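Local atomic coordinates of FrnE protein (Deinococcus radiodurans, PDB entry 5CO3), a protein that probably acts as a cytoplasmic disulfide oxidoreductase of the DsbA-like family, which belongs to the thioredoxin superfamily. Residues 216-219 with 220-224; 150-153 with 154-157; 180-183 with 184-187; 80-83 with 84-87; 107-110 with 111-115. All coordinates share one frame; numbering follows the deposited sequence.

How the interactions relate
Interaction 5 is the buried contact. Interactions 2 and 4 are partly buried, and interactions 1 and 3 lie at the surface. Interactions 1, 2 and 3 sit at the C-terminal ends of three helices. A glycine closes the helix in 2 and 3, while in 1 the chain leaves the helix at His223, whose ring stacks on a tryptophan. Interaction 4 lies within helix 78-93 and features an amide-carboxylate bond. Interaction 5 starts helix 110-121 with an Asx turn and two waters. Interactions 2 and 5 touch, with Ala153 CB 4.0 Å from Leu115 CD1. Interactions 1 and 4 are far apart, their centres about 40 Å from each other.

Interaction 1 of 5, residues 216-219 with 220-224; sequences SQVW and AEQHP
A face-to-face stack of Trp219 and His223 marks the surface-lying C-terminal end of helix 208-222. The six-membered ring of the indole and the imidazole have centroids 3.6 Å apart, with planes 15° from parallel. The overlap is offset toward the rims. His223 NE2 comes within 3.2 Å of Trp219 CZ2. Trp219 has its CG opposite the backbone N (chi1 -178°), and this carries the indole along the helix to the imidazole. The other ring nitrogen fixes the rotation of the imidazole. His223 ND1 donates to Trp219 O at 2.9 Å, in the carbonyl plane and on a lone pair. The same oxygen receives weak bonds from the backbone N of Gln222 and of His223. One good bond and two weak ones thus converge on this carbonyl where the helix ends.

Gln217 and Glu221 run side by side one turn apart, pointing the same way. Gln217 NE2 donates to Glu221 OE2 at 3.2 Å, and the acceptor lies nearly in the amide plane. Amide and carboxylate are turned 45° against each other. Glu221 is also held by a salt bridge to Lys199 and a hydrogen bond to Tyr200. Val218 packs on Ile12 and Tyr200, and Trp219 also touches Ile12. These contacts seat the C-terminal helix against strands 12-18 and 200-203, as expected of the last helix of a thioredoxin fold.

Interaction 2 of 5, residues 150-153 with 154-157; sequences QKLA and AEVG
Ala153 and Gly157 meet in the Schellman motif that closes helix 146-156. Gly157 N reaches Ala153 O at 3.3 Å in a weak bond, and it also bonds to Ala154 O at 2.9 Å. Ala153 O takes a second weak bond, from Val156 N. Gly157 has a positive phi of 102°. A side chain on this backbone would press against the carbonyl O of Val156. Before the cap the helix is regular: Glu155 N donates to Lys151 O at 3.0 Å.

Lys151 and Glu155 lie side by side on the outer face, pointing the same way. The contact sets the lysine methylenes beside the carboxylate: Lys151 CG is 3.7 Å from Glu155 OE2. The lysine chain bends at chi3 (65°), and Lys151 NZ stays 5.1 Å from Glu155 OE2. The opposite charges are near but not in contact. Each has its own partner elsewhere: Lys151 NZ bonds to Gln141, and Glu155 forms a salt bridge with Arg131 of helix 125-137.

The inner face belongs to the helical part of the DsbA-like fold. Leu152 packs on Leu132 and Ala135 of helix 125-137. Ala153 touches Ala163 of helix 160-169.

Interaction 3 of 5, residues 180-183 with 184-187; sequences EAQA and QQLG
Leu186 lies alongside Gln182, one turn further along helix 173-186, and the two side chains point the same way. Leu186 CD1 is 4.2 Å from Gln182 CG, so the methyl rests loosely beside the aliphatic part of the glutamine. The leucine is closer to backbone than to side chain, with its CB 3.4 Å from Gln182 O. Both residues also touch Trp17 of strand 12-18, and Ala183 does the same. This face of the helix is therefore set against the central sheet of the thioredoxin fold.

Gln185 folds back over the previous turn. Its CG lies opposite its own carbonyl carbon (chi1 -68°), which carries the chain over Ala181 O. Gln185 CG is 3.2 Å from that oxygen. Gln185 OE1 comes to 3.6 Å from Gln182 CA. The amide end thus touches the helix backbone and makes no bond across this contact.

The helix closes in a Schellman motif at Gly187. The glycine has a positive phi (83°), and its N bonds back to Gln184 O at 3.0 Å. A side chain here would be pushed against the carbonyl O of Leu186.

Up to the cap the backbone bonds run from each residue to the fourth one before it. Gln185 N donates to Ala181 O at 2.8 Å, and Leu186 N donates to Gln182 O at 2.9 Å. At the other end, Glu180 leads its carboxylate away from this turn and forms a salt bridge with Arg177 of the same helix. Buried Ala183 also touches Phe52 and Ile188.

Interaction 4 of 5, residues 80-83 with 84-87; sequences QAQG and SLDH
Gln82 and Asp86 form the polar side-chain contact of this helical turn. Gln82 NE2 donates to Asp86 OD1 at 3.0 Å, with an N-H...O angle of 157°. The oxygen lies almost in the amide plane, but the nitrogen approaches from above the carboxylate plane. The glutamine chain bends at chi2 (64°), and this brings its amide end back toward the aspartate. Replacing Asp86 by an alanine would probably leave the Gln82 amide without this mate and set it free to turn.

The backbone bonds are regular. Asp86 N donates to Gln82 O at 2.8 Å, so the same residue pair is joined twice. His87 N reaches Gly83 O at 2.9 Å, and Leu85 N reaches Ala81 O at the same length.

Apolar contacts lie on another side of the helix. Leu85 packs on Met66 and Leu70 of helix 66-74 and on Phe101, and Ala81 touches Ile76. Leu85 CG also rests 3.5 Å from the carbonyl oxygen Ala81 O. Buried Leu85 and Ala81 beside a more exposed polar pair make an amphipathic helix, here in the largely helical insertion that lies between strands 45-51 and 193-196 along the chain in this DsbA-like thioredoxin fold.

Interaction 5 of 5, residues 107-110 with 111-115; sequences ANTF and LAHQL
Phe110 turns its CG anti to the backbone N (chi1 -172°), while Gln114 sets CG opposite its own carbonyl carbon (chi1 -78°). Together these torsions bring the Gln114 amide over one face of the phenyl ring. Gln114 NE2 is 3.3 Å from Phe110 CE2, offset toward the rim. NE2 is the amide atom over the ring, and the two planes stand 67° apart. Phe110 also makes a cation-pi contact with Arg177 and touches Ala173 and Val176 of helix 173-186. Substituting an alanine for Phe110 would probably open a gap toward that helix and leave both the Gln114 amide and Arg177 without their aromatic partner.

The first turn of helix 110-121 is opened by an Asx turn. Asn108 OD1 accepts from Phe110 N at 2.9 Å. Thr109 holds the N-cap position, but its side chain makes no capping bond. Two waters bond to the first backbone N-H groups of the helix. One bridges Asn108 O and Ala112 N, and the other bridges Asn108 OD1 and Leu111 N at 3.0 Å from the latter. In the turn itself, His113 N donates to Thr109 O at 2.9 Å.

Thr109 and His113 lie side by side, pointing the same way. Thr109 OG1 is 3.5 Å from His113 CD2. Both Thr109 OG1 and His113 NE2 bond to Asp19, which ties the pair to the region after strand 12-18. His113 ND1 bonds to a glycerol, probably from the crystallisation liquor; the side chain lies near, but does not touch, Cys22 and Cys25, the probable thioredoxin-type CxxC pair.

Interaction 1 of 5, residues 216-219 with 220-224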
loop_
_atom_site.group_PDB
_atom_site.type_symbol
_atom_site.label_atom_id
_atom_site.label_comp_id
_atom_site.label_asym_id
_atom_site.label_seq_id
_atom_site.Cartn_x
_atom_site.Cartn_y
_atom_site.Cartn_z
ATOM N N SER A 216 4.488 18.949 -0.041
ATOM C CA SER A 216 4.754 20.376 0.090
ATOM C C SER A 216 4.233 21.163 -1.103
ATOM O O SER A 216 3.715 22.269 -0.946
ATOM C CB SER A 216 6.260 20.635 0.242
ATOM O OG SER A 216 6.805 19.893 1.317
ATOM N N GLN A 217 4.390 20.603 -2.299
ATOM C CA GLN A 217 3.917 21.276 -3.498
ATOM C C GLN A 217 2.396 21.357 -3.476
ATOM O O GLN A 217 1.816 22.392 -3.788
ATOM C CB GLN A 217 4.393 20.557 -4.762
ATOM C CG GLN A 217 3.794 21.114 -6.047
ATOM C CD GLN A 217 4.437 20.546 -7.300
ATOM O OE1 GLN A 217 5.543 20.003 -7.257
ATOM N NE2 GLN A 217 3.746 20.673 -8.426
ATOM N N VAL A 218 1.752 20.261 -3.093
ATOM C CA VAL A 218 0.297 20.231 -3.065
ATOM C C VAL A 218 -0.251 21.210 -2.036
ATOM O O VAL A 218 -1.173 21.964 -2.336
ATOM C CB VAL A 218 -0.235 18.819 -2.772
ATOM C CG1 VAL A 218 -1.735 18.859 -2.515
ATOM C CG2 VAL A 218 0.087 17.900 -3.928
ATOM N N TRP A 219 0.326 21.224 -0.836
ATOM C CA TRP A 219 -0.102 22.185 0.188
ATOM C C TRP A 219 0.042 23.626 -0.307
ATOM O O TRP A 219 -0.850 24.461 -0.115
ATOM C CB TRP A 219 0.695 22.005 1.481
ATOM C CG TRP A 219 0.258 22.945 2.557
ATOM C CD1 TRP A 219 0.813 24.157 2.863
ATOM C CD2 TRP A 219 -0.838 22.768 3.459
ATOM N NE1 TRP A 219 0.133 24.737 3.902
ATOM C CE2 TRP A 219 -0.889 23.909 4.284
ATOM C CE3 TRP A 219 -1.782 21.754 3.652
ATOM C CZ2 TRP A 219 -1.840 24.065 5.288
ATOM C CZ3 TRP A 219 -2.728 21.908 4.647
ATOM C CH2 TRP A 219 -2.749 23.054 5.456
ATOM N N ALA A 220 1.170 23.903 -0.947
ATOM C CA ALA A 220 1.454 25.234 -1.464
ATOM C C ALA A 220 0.396 25.662 -2.473
ATOM O O ALA A 220 -0.072 26.800 -2.452
ATOM C CB ALA A 220 2.827 25.268 -2.093
ATOM N N GLU A 221 0.012 24.740 -3.349
ATOM C CA GLU A 221 -0.974 25.047 -4.377
ATOM C C GLU A 221 -2.359 25.280 -3.782
ATOM O O GLU A 221 -3.157 26.041 -4.328
ATOM C CB GLU A 221 -1.025 23.933 -5.415
ATOM C CG GLU A 221 0.243 23.829 -6.231
ATOM C CD GLU A 221 0.142 22.793 -7.328
ATOM O OE1 GLU A 221 -0.982 22.332 -7.615
ATOM O OE2 GLU A 221 1.191 22.443 -7.906
ATOM N N GLN A 222 -2.640 24.638 -2.657
ATOM C CA GLN A 222 -3.939 24.790 -2.018
ATOM C C GLN A 222 -3.958 25.991 -1.082
ATOM O O GLN A 222 -5.022 26.427 -0.637
ATOM C CB GLN A 222 -4.305 23.508 -1.270
ATOM C CG GLN A 222 -4.375 22.301 -2.190
ATOM C CD GLN A 222 -4.921 21.069 -1.506
ATOM O OE1 GLN A 222 -5.117 21.055 -0.290
ATOM N NE2 GLN A 222 -5.178 20.025 -2.289
ATOM N N HIS A 223 -2.776 26.535 -0.800
ATOM C CA HIS A 223 -2.650 27.708 0.058
ATOM C C HIS A 223 -1.752 28.771 -0.551
ATOM O O HIS A 223 -0.720 29.110 0.026
ATOM C CB HIS A 223 -2.100 27.310 1.426
ATOM C CG HIS A 223 -2.935 26.296 2.138
ATOM N ND1 HIS A 223 -3.079 25.001 1.686
ATOM C CD2 HIS A 223 -3.675 26.386 3.266
ATOM C CE1 HIS A 223 -3.873 24.338 2.507
ATOM N NE2 HIS A 223 -4.248 25.154 3.474
ATOM N N PRO A 224 -2.139 29.311 -1.716
ATOM C CA PRO A 224 -1.273 30.307 -2.351
ATOM C C PRO A 224 -1.226 31.603 -1.556
ATOM O O PRO A 224 -2.107 31.855 -0.733
ATOM C CB PRO A 224 -1.933 30.528 -3.712
ATOM C CG PRO A 224 -3.372 30.240 -3.464
ATOM C CD PRO A 224 -3.394 29.114 -2.463
#

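Interaction 2 of 5, residues 150-153 with 154-157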
loop_
_atom_site.group_PDB
_atom_site.type_symbol
_atom_site.label_atom_id
_atom_site.label_comp_id
_atom_site.label_asym_id
_atom_site.label_seq_id
_atom_site.Cartn_x
_atom_site.Cartn_y
_atom_site.Cartn_z
ATOM N N GLN A 150 -7.618 -14.127 10.361
ATOM C CA GLN A 150 -8.408 -13.835 11.553
ATOM C C GLN A 150 -7.489 -13.456 12.708
ATOM O O GLN A 150 -7.755 -12.495 13.430
ATOM C CB GLN A 150 -9.286 -15.028 11.951
ATOM C CG GLN A 150 -10.066 -14.775 13.235
ATOM C CD GLN A 150 -10.943 -15.945 13.643
ATOM O OE1 GLN A 150 -10.554 -17.099 13.535
ATOM N NE2 GLN A 150 -12.135 -15.642 14.102
ATOM N N LYS A 151 -6.403 -14.210 12.857
ATOM C CA LYS A 151 -5.406 -13.964 13.895
ATOM C C LYS A 151 -4.782 -12.575 13.748
ATOM O O LYS A 151 -4.687 -11.835 14.710
ATOM C CB LYS A 151 -4.315 -15.036 13.851
ATOM C CG LYS A 151 -3.200 -14.848 14.864
ATOM C CD LYS A 151 -2.033 -15.785 14.598
ATOM C CE LYS A 151 -1.338 -15.477 13.268
ATOM N NZ LYS A 151 -0.217 -16.432 13.001
ATOM N N LEU A 152 -4.373 -12.241 12.529
ATOM C CA LEU A 152 -3.806 -10.913 12.252
ATOM C C LEU A 152 -4.799 -9.794 12.533
ATOM O O LEU A 152 -4.430 -8.761 13.102
ATOM C CB LEU A 152 -3.324 -10.842 10.804
ATOM C CG LEU A 152 -2.197 -11.822 10.448
ATOM C CD1 LEU A 152 -1.884 -11.721 8.984
ATOM C CD2 LEU A 152 -0.945 -11.542 11.282
ATOM N N ALA A 153 -6.057 -9.994 12.144
ATOM C CA ALA A 153 -7.124 -9.055 12.474
ATOM C C ALA A 153 -7.231 -8.836 13.990
ATOM O O ALA A 153 -7.387 -7.708 14.452
ATOM C CB ALA A 153 -8.458 -9.540 11.910
ATOM N N ALA A 154 -7.131 -9.915 14.760
ATOM C CA ALA A 154 -7.203 -9.822 16.210
ATOM C C ALA A 154 -6.040 -9.013 16.765
ATOM O O ALA A 154 -6.230 -8.173 17.658
ATOM C CB ALA A 154 -7.230 -11.203 16.832
ATOM N N GLU A 155 -4.848 -9.247 16.230
ATOM C CA GLU A 155 -3.651 -8.575 16.727
ATOM C C GLU A 155 -3.730 -7.084 16.472
ATOM O O GLU A 155 -3.143 -6.304 17.203
ATOM C CB GLU A 155 -2.394 -9.162 16.094
ATOM C CG GLU A 155 -2.165 -10.631 16.458
ATOM C CD GLU A 155 -0.851 -11.189 15.937
ATOM O OE1 GLU A 155 -0.023 -10.411 15.426
ATOM O OE2 GLU A 155 -0.641 -12.411 16.057
ATOM N N VAL A 156 -4.469 -6.698 15.437
ATOM C CA VAL A 156 -4.650 -5.290 15.095
ATOM C C VAL A 156 -5.707 -4.633 16.003
ATOM O O VAL A 156 -5.764 -3.410 16.126
ATOM C CB VAL A 156 -4.998 -5.167 13.587
ATOM C CG1 VAL A 156 -5.546 -3.797 13.216
ATOM C CG2 VAL A 156 -3.758 -5.511 12.741
ATOM N N GLY A 157 -6.510 -5.454 16.680
ATOM C CA GLY A 157 -7.507 -4.961 17.610
ATOM C C GLY A 157 -8.917 -4.966 17.050
ATOM O O GLY A 157 -9.827 -4.352 17.603
#

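Interaction 3 of 5, residues 180-183 with 184-187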
loop_
_atom_site.group_PDB
_atom_site.type_symbol
_atom_site.label_atom_id
_atom_site.label_comp_id
_atom_site.label_asym_id
_atom_site.label_seq_id
_atom_site.Cartn_x
_atom_site.Cartn_y
_atom_site.Cartn_z
ATOM N N GLU A 180 -8.812 -2.278 -7.985
ATOM C CA GLU A 180 -7.890 -2.750 -9.002
ATOM C C GLU A 180 -8.257 -2.233 -10.387
ATOM O O GLU A 180 -7.382 -1.900 -11.191
ATOM C CB GLU A 180 -7.851 -4.277 -8.980
ATOM C CG GLU A 180 -7.343 -4.805 -7.649
ATOM C CD GLU A 180 -7.553 -6.293 -7.446
ATOM O OE1 GLU A 180 -8.360 -6.911 -8.166
ATOM O OE2 GLU A 180 -6.906 -6.843 -6.545
ATOM N N ALA A 181 -9.556 -2.183 -10.665
ATOM C CA ALA A 181 -10.044 -1.610 -11.907
ATOM C C ALA A 181 -9.640 -0.141 -12.000
ATOM O O ALA A 181 -9.208 0.331 -13.050
ATOM C CB ALA A 181 -11.553 -1.766 -12.005
ATOM N N GLN A 182 -9.758 0.575 -10.889
ATOM C CA GLN A 182 -9.417 1.989 -10.884
ATOM C C GLN A 182 -7.934 2.192 -11.196
ATOM O O GLN A 182 -7.574 3.097 -11.957
ATOM C CB GLN A 182 -9.776 2.632 -9.546
ATOM C CG GLN A 182 -9.678 4.147 -9.576
ATOM C CD GLN A 182 -10.104 4.798 -8.278
ATOM O OE1 GLN A 182 -10.337 4.121 -7.275
ATOM N NE2 GLN A 182 -10.213 6.124 -8.291
ATOM N N ALA A 183 -7.079 1.338 -10.635
ATOM C CA ALA A 183 -5.646 1.388 -10.931
ATOM C C ALA A 183 -5.413 1.156 -12.420
ATOM O O ALA A 183 -4.661 1.889 -13.067
ATOM C CB ALA A 183 -4.880 0.357 -10.105
ATOM N N GLN A 184 -6.081 0.142 -12.957
ATOM C CA GLN A 184 -5.974 -0.180 -14.369
ATOM C C GLN A 184 -6.399 1.009 -15.226
ATOM O O GLN A 184 -5.700 1.380 -16.173
ATOM C CB GLN A 184 -6.817 -1.412 -14.700
ATOM C CG GLN A 184 -6.417 -2.106 -15.987
ATOM C CD GLN A 184 -6.783 -3.577 -15.985
ATOM O OE1 GLN A 184 -7.443 -4.062 -15.064
ATOM N NE2 GLN A 184 -6.347 -4.299 -17.013
ATOM N N GLN A 185 -7.534 1.609 -14.879
ATOM C CA GLN A 185 -8.057 2.759 -15.617
ATOM C C GLN A 185 -7.071 3.921 -15.583
ATOM O O GLN A 185 -6.893 4.627 -16.577
ATOM C CB GLN A 185 -9.407 3.200 -15.046
ATOM C CG GLN A 185 -10.532 2.197 -15.266
ATOM C CD GLN A 185 -11.666 2.363 -14.272
ATOM O OE1 GLN A 185 -11.623 3.231 -13.396
ATOM N NE2 GLN A 185 -12.687 1.526 -14.400
ATOM N N LEU A 186 -6.428 4.098 -14.430
ATOM C CA LEU A 186 -5.440 5.150 -14.233
ATOM C C LEU A 186 -4.099 4.839 -14.889
ATOM O O LEU A 186 -3.216 5.691 -14.926
ATOM C CB LEU A 186 -5.221 5.393 -12.739
ATOM C CG LEU A 186 -6.277 6.221 -12.012
ATOM C CD1 LEU A 186 -6.087 6.101 -10.509
ATOM C CD2 LEU A 186 -6.189 7.667 -12.454
ATOM N N GLY A 187 -3.938 3.619 -15.385
ATOM C CA GLY A 187 -2.690 3.224 -16.011
ATOM C C GLY A 187 -1.621 2.783 -15.025
ATOM O O GLY A 187 -0.456 2.617 -15.389
#

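Interaction 4 of 5, residues 80-83 with 84-87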
loop_
_atom_site.group_PDB
_atom_site.type_symbol
_atom_site.label_atom_id
_atom_site.label_comp_id
_atom_site.label_asym_id
_atom_site.label_seq_id
_atom_site.Cartn_x
_atom_site.Cartn_y
_atom_site.Cartn_z
ATOM N N GLN A 80 20.540 -14.646 -10.078
ATOM C CA GLN A 80 20.175 -13.246 -10.273
ATOM C C GLN A 80 18.947 -12.893 -9.445
ATOM O O GLN A 80 18.874 -11.825 -8.834
ATOM C CB GLN A 80 19.929 -12.944 -11.756
ATOM C CG GLN A 80 19.517 -11.501 -12.023
ATOM C CD GLN A 80 20.286 -10.850 -13.165
ATOM O OE1 GLN A 80 21.202 -11.441 -13.744
ATOM N NE2 GLN A 80 19.910 -9.621 -13.491
ATOM N N ALA A 81 17.982 -13.803 -9.418
ATOM C CA ALA A 81 16.789 -13.607 -8.608
ATOM C C ALA A 81 17.162 -13.463 -7.137
ATOM O O ALA A 81 16.583 -12.649 -6.414
ATOM C CB ALA A 81 15.820 -14.759 -8.806
ATOM N N GLN A 82 18.138 -14.256 -6.703
ATOM C CA GLN A 82 18.611 -14.177 -5.323
ATOM C C GLN A 82 19.269 -12.826 -5.060
ATOM O O GLN A 82 19.133 -12.255 -3.977
ATOM C CB GLN A 82 19.597 -15.304 -5.019
ATOM C CG GLN A 82 20.043 -15.316 -3.569
ATOM C CD GLN A 82 18.901 -15.603 -2.628
ATOM O OE1 GLN A 82 18.149 -16.563 -2.819
ATOM N NE2 GLN A 82 18.759 -14.773 -1.601
ATOM N N GLY A 83 19.988 -12.323 -6.057
ATOM C CA GLY A 83 20.608 -11.018 -5.944
ATOM C C GLY A 83 19.561 -9.940 -5.799
ATOM O O GLY A 83 19.761 -8.965 -5.068
ATOM N N SER A 84 18.443 -10.101 -6.499
ATOM C CA SER A 84 17.336 -9.162 -6.361
ATOM C C SER A 84 16.737 -9.225 -4.959
ATOM O O SER A 84 16.447 -8.188 -4.349
ATOM C CB SER A 84 16.263 -9.438 -7.411
ATOM O OG SER A 84 15.144 -8.590 -7.215
ATOM N N LEU A 85 16.537 -10.445 -4.456
ATOM C CA LEU A 85 16.059 -10.641 -3.091
ATOM C C LEU A 85 17.019 -9.990 -2.092
ATOM O O LEU A 85 16.588 -9.305 -1.174
ATOM C CB LEU A 85 15.893 -12.130 -2.772
ATOM C CG LEU A 85 14.748 -12.850 -3.492
ATOM C CD1 LEU A 85 14.608 -14.280 -2.976
ATOM C CD2 LEU A 85 13.434 -12.093 -3.346
ATOM N N ASP A 86 18.315 -10.220 -2.273
ATOM C CA ASP A 86 19.307 -9.636 -1.379
ATOM C C ASP A 86 19.247 -8.113 -1.406
ATOM O O ASP A 86 19.290 -7.470 -0.351
ATOM C CB ASP A 86 20.711 -10.117 -1.741
ATOM C CG ASP A 86 20.901 -11.600 -1.486
ATOM O OD1 ASP A 86 20.081 -12.189 -0.747
ATOM O OD2 ASP A 86 21.876 -12.169 -2.020
ATOM N N HIS A 87 19.138 -7.539 -2.604
ATOM C CA HIS A 87 19.002 -6.085 -2.742
ATOM C C HIS A 87 17.810 -5.564 -1.959
ATOM O O HIS A 87 17.933 -4.608 -1.183
ATOM C CB HIS A 87 18.853 -5.685 -4.207
ATOM C CG HIS A 87 18.682 -4.211 -4.416
ATOM N ND1 HIS A 87 17.813 -3.687 -5.351
ATOM C CD2 HIS A 87 19.273 -3.148 -3.815
ATOM C CE1 HIS A 87 17.873 -2.367 -5.311
ATOM N NE2 HIS A 87 18.755 -2.016 -4.392
#

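Interaction 5 of 5, residues 107-110 with 111-115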
loop_
_atom_site.group_PDB
_atom_site.type_symbol
_atom_site.label_atom_id
_atom_site.label_comp_id
_atom_site.label_asym_id
_atom_site.label_seq_id
_atom_site.Cartn_x
_atom_site.Cartn_y
_atom_site.Cartn_z
ATOM N N ALA A 107 1.320 -16.555 -1.556
ATOM C CA ALA A 107 -0.125 -16.673 -1.435
ATOM C C ALA A 107 -0.852 -15.673 -2.324
ATOM O O ALA A 107 -0.366 -14.554 -2.550
ATOM C CB ALA A 107 -0.544 -16.470 0.037
ATOM N N ASN A 108 -2.021 -16.073 -2.821
ATOM C CA ASN A 108 -2.948 -15.133 -3.456
ATOM C C ASN A 108 -3.388 -14.131 -2.391
ATOM O O ASN A 108 -3.766 -14.546 -1.303
ATOM C CB ASN A 108 -4.156 -15.888 -4.049
ATOM C CG ASN A 108 -5.113 -14.966 -4.792
ATOM O OD1 ASN A 108 -5.783 -14.134 -4.184
ATOM N ND2 ASN A 108 -5.187 -15.119 -6.115
ATOM N N THR A 109 -3.340 -12.828 -2.693
ATOM C CA THR A 109 -3.585 -11.788 -1.673
ATOM C C THR A 109 -4.994 -11.176 -1.676
ATOM O O THR A 109 -5.245 -10.200 -0.965
ATOM C CB THR A 109 -2.562 -10.624 -1.801
ATOM O OG1 THR A 109 -2.619 -10.054 -3.117
ATOM C CG2 THR A 109 -1.151 -11.140 -1.532
ATOM N N PHE A 110 -5.918 -11.764 -2.443
ATOM C CA PHE A 110 -7.267 -11.206 -2.595
ATOM C C PHE A 110 -7.983 -11.060 -1.246
ATOM O O PHE A 110 -8.518 -9.983 -0.926
ATOM C CB PHE A 110 -8.092 -12.086 -3.549
ATOM C CG PHE A 110 -9.435 -11.506 -3.940
ATOM C CD1 PHE A 110 -9.555 -10.189 -4.354
ATOM C CD2 PHE A 110 -10.572 -12.311 -3.955
ATOM C CE1 PHE A 110 -10.789 -9.669 -4.731
ATOM C CE2 PHE A 110 -11.807 -11.793 -4.340
ATOM C CZ PHE A 110 -11.915 -10.478 -4.735
ATOM N N LEU A 111 -7.960 -12.126 -0.449
ATOM C CA LEU A 111 -8.635 -12.147 0.846
ATOM C C LEU A 111 -7.978 -11.177 1.826
ATOM O O LEU A 111 -8.667 -10.521 2.607
ATOM C CB LEU A 111 -8.641 -13.561 1.436
ATOM C CG LEU A 111 -9.643 -14.557 0.860
ATOM C CD1 LEU A 111 -9.323 -15.972 1.332
ATOM C CD2 LEU A 111 -11.067 -14.148 1.246
ATOM N N ALA A 112 -6.650 -11.095 1.785
ATOM C CA ALA A 112 -5.911 -10.144 2.600
ATOM C C ALA A 112 -6.332 -8.721 2.264
ATOM O O ALA A 112 -6.535 -7.908 3.161
ATOM C CB ALA A 112 -4.428 -10.330 2.385
ATOM N N HIS A 113 -6.482 -8.417 0.977
ATOM C CA HIS A 113 -6.935 -7.084 0.584
ATOM C C HIS A 113 -8.346 -6.822 1.089
ATOM O O HIS A 113 -8.673 -5.697 1.472
ATOM C CB HIS A 113 -6.860 -6.904 -0.934
ATOM C CG HIS A 113 -5.471 -6.635 -1.428
ATOM N ND1 HIS A 113 -4.820 -5.439 -1.200
ATOM C CD2 HIS A 113 -4.609 -7.403 -2.134
ATOM C CE1 HIS A 113 -3.615 -5.490 -1.739
ATOM N NE2 HIS A 113 -3.465 -6.670 -2.317
ATOM N N GLN A 114 -9.181 -7.862 1.101
ATOM C CA GLN A 114 -10.524 -7.732 1.654
ATOM C C GLN A 114 -10.485 -7.375 3.142
ATOM O O GLN A 114 -11.277 -6.552 3.618
ATOM C CB GLN A 114 -11.324 -9.023 1.453
ATOM C CG GLN A 114 -11.867 -9.183 0.042
ATOM C CD GLN A 114 -12.618 -10.502 -0.158
ATOM O OE1 GLN A 114 -13.589 -10.785 0.545
ATOM N NE2 GLN A 114 -12.159 -11.316 -1.106
ATOM N N LEU A 115 -9.564 -8.002 3.870
ATOM C CA LEU A 115 -9.415 -7.736 5.299
ATOM C C LEU A 115 -9.023 -6.279 5.541
ATOM O O LEU A 115 -9.484 -5.641 6.491
ATOM C CB LEU A 115 -8.376 -8.670 5.914
ATOM C CG LEU A 115 -8.136 -8.462 7.411
ATOM C CD1 LEU A 115 -9.445 -8.509 8.186
ATOM C CD2 LEU A 115 -7.146 -9.496 7.947
HETATM O O HOH W 1 -5.179 -13.344 0.732
HETATM O O HOH W 2 -7.001 -14.770 -1.615
#